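Long-range contacts in beta-N-acetylhexosaminidase (Arthrobacter aurescens, PDB 3RCN), which probably hydrolyses terminal non-reducing N-acetyl-D-hexosamine residues in N-acetyl-beta-D-hexosaminides, as a member of glycoside hydrolase family 20: residues E288-D299 and W346-L355; G359-E367 and G376-G384. All blocks are in the same frame, centred on the assembly; numbering follows the deposited sequence.

Overall arrangement
Both contacts belong to the catalytic alpha/beta barrel and lie in series along the chain, their centres about 17 Å apart on the same side of the chain's centre. Interaction 1 packs helix 288-304 against helix 342-357 in the outer layer. Interaction 2 then joins strand 361-364, which follows helix 342-357 directly, to strand 378-381 in the wall of the barrel. The two layers meet where Ala352 and Leu355 of that helix rest on Thr362, and Val348 packs on Val364. Strand 309-313 also connects them, receiving leucines of both helices and pairing with strand 361-364. Helix packing outside thus backs strands whose C-terminal ends lead toward the predicted proton donor, Glu316.

Interaction 1 (E288-D299 and W346-L355); sequences ETSLEFYRNVLD and WFVGQLALHL. With SO4 (sulfate ion), chain C.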
# COMPACT_ATOMS: atom_id res chain seq x y z
N GLU A 288 -9.83 37.75 -15.64
CA GLU A 288 -10.70 36.95 -16.48
C GLU A 288 -9.97 35.69 -16.91
O GLU A 288 -10.57 34.62 -17.00
CB GLU A 288 -11.19 37.73 -17.70
CG GLU A 288 -12.17 38.85 -17.39
CD GLU A 288 -13.37 38.39 -16.55
OE1 GLU A 288 -13.85 37.25 -16.74
OE2 GLU A 288 -13.83 39.18 -15.70
N THR A 289 -8.67 35.83 -17.16
CA THR A 289 -7.89 34.68 -17.61
C THR A 289 -7.74 33.61 -16.53
O THR A 289 -7.99 32.44 -16.81
CB THR A 289 -6.54 35.09 -18.26
OG1 THR A 289 -5.79 35.92 -17.37
CG2 THR A 289 -6.81 35.84 -19.55
N SER A 290 -7.38 34.00 -15.30
CA SER A 290 -7.39 33.09 -14.15
C SER A 290 -8.75 32.41 -14.05
O SER A 290 -8.83 31.19 -13.94
CB SER A 290 -7.17 33.83 -12.84
OG SER A 290 -6.08 34.71 -12.92
N LEU A 291 -9.80 33.23 -14.08
CA LEU A 291 -11.16 32.72 -13.99
C LEU A 291 -11.45 31.66 -15.05
O LEU A 291 -12.01 30.61 -14.73
CB LEU A 291 -12.18 33.86 -14.11
CG LEU A 291 -12.73 34.31 -12.76
CD1 LEU A 291 -13.77 35.39 -12.95
CD2 LEU A 291 -13.32 33.10 -12.02
N GLU A 292 -11.08 31.94 -16.30
CA GLU A 292 -11.33 30.99 -17.37
C GLU A 292 -10.54 29.70 -17.14
O GLU A 292 -11.04 28.59 -17.36
CB GLU A 292 -10.99 31.61 -18.73
CG GLU A 292 -11.22 30.65 -19.91
CD GLU A 292 -10.22 30.84 -21.04
OE1 GLU A 292 -9.74 31.99 -21.23
OE2 GLU A 292 -9.90 29.85 -21.74
N PHE A 293 -9.30 29.85 -16.69
CA PHE A 293 -8.43 28.72 -16.44
C PHE A 293 -9.10 27.78 -15.45
O PHE A 293 -9.23 26.58 -15.70
CB PHE A 293 -7.10 29.21 -15.88
CG PHE A 293 -6.07 28.13 -15.75
CD1 PHE A 293 -5.99 27.37 -14.59
CD2 PHE A 293 -5.18 27.88 -16.78
CE1 PHE A 293 -5.04 26.37 -14.47
CE2 PHE A 293 -4.23 26.88 -16.66
CZ PHE A 293 -4.16 26.13 -15.50
N TYR A 294 -9.56 28.33 -14.34
CA TYR A 294 -10.10 27.52 -13.27
C TYR A 294 -11.51 27.01 -13.51
O TYR A 294 -11.94 26.07 -12.85
CB TYR A 294 -10.00 28.25 -11.94
CG TYR A 294 -8.63 28.15 -11.34
CD1 TYR A 294 -7.67 29.11 -11.59
CD2 TYR A 294 -8.28 27.06 -10.54
CE1 TYR A 294 -6.40 29.02 -11.06
CE2 TYR A 294 -7.01 26.95 -10.00
CZ TYR A 294 -6.08 27.93 -10.26
OH TYR A 294 -4.82 27.84 -9.73
N ARG A 295 -12.23 27.61 -14.45
CA ARG A 295 -13.51 27.07 -14.88
C ARG A 295 -13.25 25.83 -15.69
O ARG A 295 -13.95 24.83 -15.56
CB ARG A 295 -14.30 28.04 -15.76
CG ARG A 295 -14.86 29.25 -15.06
CD ARG A 295 -15.77 29.99 -16.02
NE ARG A 295 -16.31 31.20 -15.42
CZ ARG A 295 -15.89 32.41 -15.73
NH1 ARG A 295 -14.94 32.54 -16.67
NH2 ARG A 295 -16.42 33.49 -15.13
N ASN A 296 -12.22 25.90 -16.53
CA ASN A 296 -11.78 24.73 -17.30
C ASN A 296 -11.29 23.58 -16.40
O ASN A 296 -11.57 22.42 -16.66
CB ASN A 296 -10.73 25.13 -18.33
CG ASN A 296 -11.33 25.93 -19.47
OD1 ASN A 296 -12.49 25.75 -19.83
ND2 ASN A 296 -10.54 26.83 -20.05
N VAL A 297 -10.58 23.92 -15.33
CA VAL A 297 -10.16 22.92 -14.36
C VAL A 297 -11.39 22.33 -13.69
O VAL A 297 -11.50 21.11 -13.55
CB VAL A 297 -9.22 23.51 -13.29
CG1 VAL A 297 -9.14 22.60 -12.09
CG2 VAL A 297 -7.84 23.77 -13.87
N LEU A 298 -12.33 23.18 -13.29
CA LEU A 298 -13.47 22.66 -12.54
C LEU A 298 -14.42 21.86 -13.42
O LEU A 298 -15.25 21.10 -12.91
CB LEU A 298 -14.22 23.78 -11.82
CG LEU A 298 -13.52 24.45 -10.63
CD1 LEU A 298 -14.31 25.69 -10.23
CD2 LEU A 298 -13.36 23.50 -9.46
N ASP A 299 -14.30 22.04 -14.73
CA ASP A 299 -15.07 21.25 -15.69
C ASP A 299 -14.59 19.81 -15.66
O ASP A 299 -15.39 18.88 -15.69
CB ASP A 299 -14.89 21.78 -17.11
CG ASP A 299 -15.73 23.01 -17.40
OD1 ASP A 299 -16.74 23.22 -16.69
OD2 ASP A 299 -15.39 23.77 -18.33
N TRP A 346 -14.93 38.02 -4.51
CA TRP A 346 -15.43 38.03 -5.87
C TRP A 346 -14.97 36.81 -6.67
O TRP A 346 -15.77 36.19 -7.39
CB TRP A 346 -14.99 39.32 -6.58
CG TRP A 346 -15.39 39.34 -8.01
CD1 TRP A 346 -16.63 39.62 -8.50
CD2 TRP A 346 -14.56 39.07 -9.15
NE1 TRP A 346 -16.63 39.54 -9.87
CE2 TRP A 346 -15.38 39.20 -10.30
CE3 TRP A 346 -13.22 38.72 -9.31
CZ2 TRP A 346 -14.89 39.00 -11.59
CZ3 TRP A 346 -12.73 38.53 -10.60
CH2 TRP A 346 -13.57 38.67 -11.72
N PHE A 347 -13.69 36.48 -6.57
CA PHE A 347 -13.09 35.40 -7.36
C PHE A 347 -13.71 34.06 -7.02
O PHE A 347 -14.12 33.32 -7.90
CB PHE A 347 -11.58 35.34 -7.12
CG PHE A 347 -10.86 34.40 -8.05
CD1 PHE A 347 -10.73 34.69 -9.40
CD2 PHE A 347 -10.31 33.22 -7.57
CE1 PHE A 347 -10.07 33.82 -10.26
CE2 PHE A 347 -9.65 32.35 -8.42
CZ PHE A 347 -9.53 32.65 -9.77
N VAL A 348 -13.78 33.77 -5.73
CA VAL A 348 -14.35 32.52 -5.26
C VAL A 348 -15.83 32.43 -5.64
O VAL A 348 -16.32 31.36 -6.02
CB VAL A 348 -14.15 32.39 -3.73
CG1 VAL A 348 -14.92 31.23 -3.17
CG2 VAL A 348 -12.65 32.28 -3.41
N GLY A 349 -16.54 33.56 -5.55
CA GLY A 349 -17.95 33.61 -5.88
C GLY A 349 -18.21 33.29 -7.33
O GLY A 349 -19.14 32.55 -7.64
N GLN A 350 -17.40 33.85 -8.23
CA GLN A 350 -17.50 33.54 -9.66
C GLN A 350 -17.32 32.04 -9.91
O GLN A 350 -18.06 31.43 -10.67
CB GLN A 350 -16.48 34.33 -10.48
CG GLN A 350 -16.69 35.83 -10.51
CD GLN A 350 -18.03 36.25 -11.10
OE1 GLN A 350 -18.93 36.69 -10.37
NE2 GLN A 350 -18.17 36.13 -12.43
N LEU A 351 -16.33 31.45 -9.26
CA LEU A 351 -16.16 30.01 -9.38
C LEU A 351 -17.32 29.26 -8.74
O LEU A 351 -17.83 28.29 -9.31
CB LEU A 351 -14.81 29.58 -8.81
CG LEU A 351 -13.62 30.09 -9.62
CD1 LEU A 351 -12.33 29.70 -8.93
CD2 LEU A 351 -13.65 29.59 -11.07
N ALA A 352 -17.78 29.72 -7.57
CA ALA A 352 -18.94 29.11 -6.93
C ALA A 352 -20.16 29.12 -7.85
O ALA A 352 -20.94 28.17 -7.87
CB ALA A 352 -19.27 29.78 -5.60
N LEU A 353 -20.29 30.21 -8.61
CA LEU A 353 -21.36 30.35 -9.59
C LEU A 353 -21.20 29.29 -10.69
O LEU A 353 -22.17 28.70 -11.14
CB LEU A 353 -21.34 31.75 -10.21
CG LEU A 353 -22.51 32.70 -10.00
CD1 LEU A 353 -23.07 32.59 -8.59
CD2 LEU A 353 -22.09 34.14 -10.29
N HIS A 354 -19.96 29.06 -11.12
CA HIS A 354 -19.70 28.11 -12.20
C HIS A 354 -20.04 26.70 -11.72
O HIS A 354 -20.63 25.91 -12.46
CB HIS A 354 -18.25 28.21 -12.66
CG HIS A 354 -17.89 27.25 -13.75
ND1 HIS A 354 -18.45 27.31 -15.01
CD2 HIS A 354 -17.04 26.20 -13.77
CE1 HIS A 354 -17.96 26.35 -15.76
NE2 HIS A 354 -17.10 25.65 -15.03
N LEU A 355 -19.68 26.39 -10.48
CA LEU A 355 -20.06 25.13 -9.87
C LEU A 355 -21.58 25.00 -9.82
O LEU A 355 -22.12 23.91 -10.06
CB LEU A 355 -19.47 25.03 -8.46
CG LEU A 355 -17.96 24.82 -8.41
CD1 LEU A 355 -17.45 24.72 -6.97
CD2 LEU A 355 -17.56 23.58 -9.22
S SO4 C . -9.00 41.52 -16.47
O1 SO4 C . -8.18 40.94 -17.54
O2 SO4 C . -9.68 40.47 -15.74
O3 SO4 C . -8.15 42.28 -15.55
O4 SO4 C . -9.99 42.41 -17.07
O HOH W 1 -18.62 32.05 -13.44
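Asp299 OD1 is gripped by two imidazoles: His354 NE2 donates to it across the contact at 3.0 Å, and His358, one helical turn further on, adds a second hydrogen bond. The N-H of His354 reaches the oxygen from above the carboxylate plane, and the same NE2 makes a weak bond to Arg295 O at 3.3 Å. The His354 ring reaches helix 288-304 because chi1 (179°) sets CG opposite the backbone N, and Arg295 CB lies 3.9 Å from the ring centroid in a CH-pi contact. The extended Arg295 chain runs on toward Gln350, and a water bridges its NH2 to Gln350 O.

The middle of the interface is apolar. Leu291 is a knob among Trp346, Phe347, Gln350 and Leu351, its CG 3.7 Å from Phe347 CE1. Leu351 in turn inserts among Leu291, Tyr294, Arg295 and Leu298, its CD2 meeting Leu291 CD2 at 3.7 Å; the short helical segments cross at -35°. Leu298, Leu351 and Leu355 also rest on strand 309-313. At the N-terminal end, Glu288 N donates to a sulfate, probably from the crystallisation liquor, that Gln327 and Lys331 also hold.

Leucines and aromatic rings supply most of the apolar contact, while the His354-Asp299 bond adds a directional link at the partly exposed border; the carboxylate would tend to favour a protonated His354, which Arg295 close by probably counters.

Interaction 2 (G359-E367 and G376-G384); sequences GRATSVWDE and GALVASWRG
Two adjacent parallel strands of the catalytic barrel, 361-364 and 378-381, meet here in a buried stretch of its wall. Three nearly straight backbone hydrogen bonds join them: Leu378 N to Thr362 O at 2.8 Å, Val364 N to Leu378 O at 3.0 Å, and Ala380 N to Val364 O at 2.8 Å. On its other edge, strand 361-364 pairs with strand 309-313.

Side chains divide between the two faces. Ser363 and Leu378 point to the barrel interior, where Ser363 OG sits 4.0 Å from Leu378 CD2 and Leu378 also touches Leu450 of strand 449-456. Thr362 and Val364 face the helical layer, and Thr362 packs under Ala352 and Leu355.

Beyond the strands the contact turns aromatic. The six-membered ring of Trp365 lies against the small Ala380, CE3 being 3.5 Å from Ala380 CB, and Trp365 NE1 is hydrogen-bonded to Glu243. The side chain of Trp382 lies about 7 Å from that of Glu316, the predicted proton donor. Asp366, though poorly ordered, forms a salt bridge through OD2 to Arg383 NH1 at 2.7 Å, its carboxylate turned 81° from the Trp382 ring. Arg383 bends at chi3 (89°), which puts its guanidinium face against Trp382 CH2, while Arg383 CG covers the indole.

The backbone bonds satisfy amides and carbonyls along this seam, and the Asp366-Arg383 pair probably helps link the loops at the C-terminal ends, where barrels of this kind carry their active sites.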
# COMPACT_ATOMS: atom_id res chain seq x y z
N GLY A 359 -24.47 22.28 -10.91
CA GLY A 359 -25.31 21.62 -9.92
C GLY A 359 -24.61 21.26 -8.63
O GLY A 359 -25.14 20.49 -7.82
N ARG A 360 -23.44 21.85 -8.40
CA ARG A 360 -22.69 21.58 -7.19
C ARG A 360 -22.67 22.75 -6.22
O ARG A 360 -22.51 23.90 -6.63
CB ARG A 360 -21.24 21.20 -7.53
CG ARG A 360 -21.10 20.20 -8.66
CD ARG A 360 -21.82 18.87 -8.38
NE ARG A 360 -21.73 18.01 -9.55
CZ ARG A 360 -20.76 17.11 -9.74
NH1 ARG A 360 -19.81 16.94 -8.83
NH2 ARG A 360 -20.75 16.37 -10.85
N ALA A 361 -22.82 22.43 -4.94
CA ALA A 361 -22.58 23.39 -3.87
C ALA A 361 -21.07 23.58 -3.70
O ALA A 361 -20.29 22.74 -4.12
CB ALA A 361 -23.20 22.89 -2.59
N THR A 362 -20.67 24.69 -3.10
CA THR A 362 -19.25 24.98 -2.87
C THR A 362 -18.87 24.76 -1.42
O THR A 362 -19.68 24.96 -0.50
CB THR A 362 -18.90 26.43 -3.26
OG1 THR A 362 -18.91 26.55 -4.69
CG2 THR A 362 -17.52 26.82 -2.76
N SER A 363 -17.63 24.34 -1.20
CA SER A 363 -17.12 24.20 0.14
C SER A 363 -15.92 25.14 0.31
O SER A 363 -15.08 25.25 -0.58
CB SER A 363 -16.73 22.75 0.39
OG SER A 363 -16.22 22.56 1.69
N VAL A 364 -15.85 25.84 1.45
CA VAL A 364 -14.74 26.76 1.72
C VAL A 364 -14.33 26.73 3.19
O VAL A 364 -15.07 26.23 4.04
CB VAL A 364 -15.10 28.22 1.35
CG1 VAL A 364 -15.55 28.31 -0.10
CG2 VAL A 364 -16.20 28.74 2.26
N TRP A 365 -13.17 27.29 3.49
CA TRP A 365 -12.70 27.35 4.88
C TRP A 365 -13.26 28.53 5.70
O TRP A 365 -13.14 28.55 6.92
CB TRP A 365 -11.17 27.35 4.95
CG TRP A 365 -10.56 26.09 4.41
CD1 TRP A 365 -9.89 25.94 3.24
CD2 TRP A 365 -10.60 24.81 5.02
NE1 TRP A 365 -9.50 24.63 3.08
CE2 TRP A 365 -9.92 23.92 4.16
CE3 TRP A 365 -11.14 24.32 6.21
CZ2 TRP A 365 -9.77 22.58 4.46
CZ3 TRP A 365 -10.98 22.99 6.50
CH2 TRP A 365 -10.31 22.14 5.63
N ASP A 366 -13.89 29.50 5.04
CA ASP A 366 -14.34 30.70 5.74
C ASP A 366 -15.09 31.70 4.84
O ASP A 366 -15.00 31.61 3.62
CB ASP A 366 -13.14 31.38 6.39
CG ASP A 366 -13.35 31.63 7.86
OD1 ASP A 366 -14.52 31.73 8.30
OD2 ASP A 366 -12.33 31.74 8.57
N GLU A 367 -15.80 32.66 5.44
CA GLU A 367 -16.60 33.61 4.67
C GLU A 367 -17.69 32.84 3.91
O GLU A 367 -18.50 33.42 3.17
CB GLU A 367 -15.72 34.40 3.69
CG GLU A 367 -16.40 35.60 3.00
CD GLU A 367 -17.10 35.23 1.69
OE1 GLU A 367 -16.61 34.32 0.98
OE2 GLU A 367 -18.14 35.86 1.38
N GLY A 376 -26.24 26.28 -1.14
CA GLY A 376 -25.70 25.08 -0.55
C GLY A 376 -24.27 25.22 -0.06
O GLY A 376 -23.61 24.21 0.20
N ALA A 377 -23.79 26.45 0.06
CA ALA A 377 -22.41 26.65 0.51
C ALA A 377 -22.16 26.02 1.87
O ALA A 377 -22.92 26.20 2.82
CB ALA A 377 -22.04 28.11 0.53
N LEU A 378 -21.07 25.26 1.93
CA LEU A 378 -20.63 24.59 3.13
C LEU A 378 -19.38 25.28 3.65
O LEU A 378 -18.41 25.48 2.91
CB LEU A 378 -20.30 23.13 2.80
CG LEU A 378 -19.65 22.31 3.90
CD1 LEU A 378 -20.57 22.30 5.11
CD2 LEU A 378 -19.42 20.91 3.40
N VAL A 379 -19.40 25.64 4.93
CA VAL A 379 -18.22 26.18 5.57
C VAL A 379 -17.54 25.15 6.46
O VAL A 379 -18.17 24.52 7.30
CB VAL A 379 -18.55 27.41 6.40
CG1 VAL A 379 -17.27 28.03 6.97
CG2 VAL A 379 -19.29 28.41 5.55
N ALA A 380 -16.23 24.99 6.30
CA ALA A 380 -15.46 24.16 7.22
C ALA A 380 -14.77 25.09 8.21
O ALA A 380 -13.78 25.76 7.87
CB ALA A 380 -14.44 23.33 6.46
N SER A 381 -15.26 25.08 9.44
CA SER A 381 -14.83 26.06 10.42
C SER A 381 -13.68 25.56 11.29
O SER A 381 -13.87 24.68 12.13
CB SER A 381 -16.00 26.43 11.33
OG SER A 381 -15.56 27.33 12.33
N TRP A 382 -12.51 26.15 11.09
CA TRP A 382 -11.33 25.84 11.88
C TRP A 382 -11.18 26.73 13.12
O TRP A 382 -10.34 26.47 13.99
CB TRP A 382 -10.09 25.95 11.00
CG TRP A 382 -10.05 27.22 10.25
CD1 TRP A 382 -10.56 27.44 9.00
CD2 TRP A 382 -9.50 28.46 10.69
NE1 TRP A 382 -10.35 28.75 8.64
CE2 TRP A 382 -9.70 29.39 9.66
CE3 TRP A 382 -8.85 28.86 11.86
CZ2 TRP A 382 -9.28 30.71 9.76
CZ3 TRP A 382 -8.43 30.17 11.96
CH2 TRP A 382 -8.65 31.08 10.92
N ARG A 383 -11.99 27.78 13.20
CA ARG A 383 -12.05 28.62 14.39
C ARG A 383 -12.89 27.89 15.44
O ARG A 383 -13.41 26.80 15.19
CB ARG A 383 -12.64 29.99 14.06
CG ARG A 383 -12.50 30.40 12.59
CD ARG A 383 -13.00 31.83 12.34
NE ARG A 383 -11.93 32.82 12.53
CZ ARG A 383 -11.50 33.67 11.61
NH1 ARG A 383 -12.05 33.69 10.40
NH2 ARG A 383 -10.51 34.51 11.89
N GLY A 384 -13.05 28.50 16.61
CA GLY A 384 -13.80 27.85 17.67
C GLY A 384 -15.31 27.89 17.47
O GLY A 384 -15.80 28.08 16.35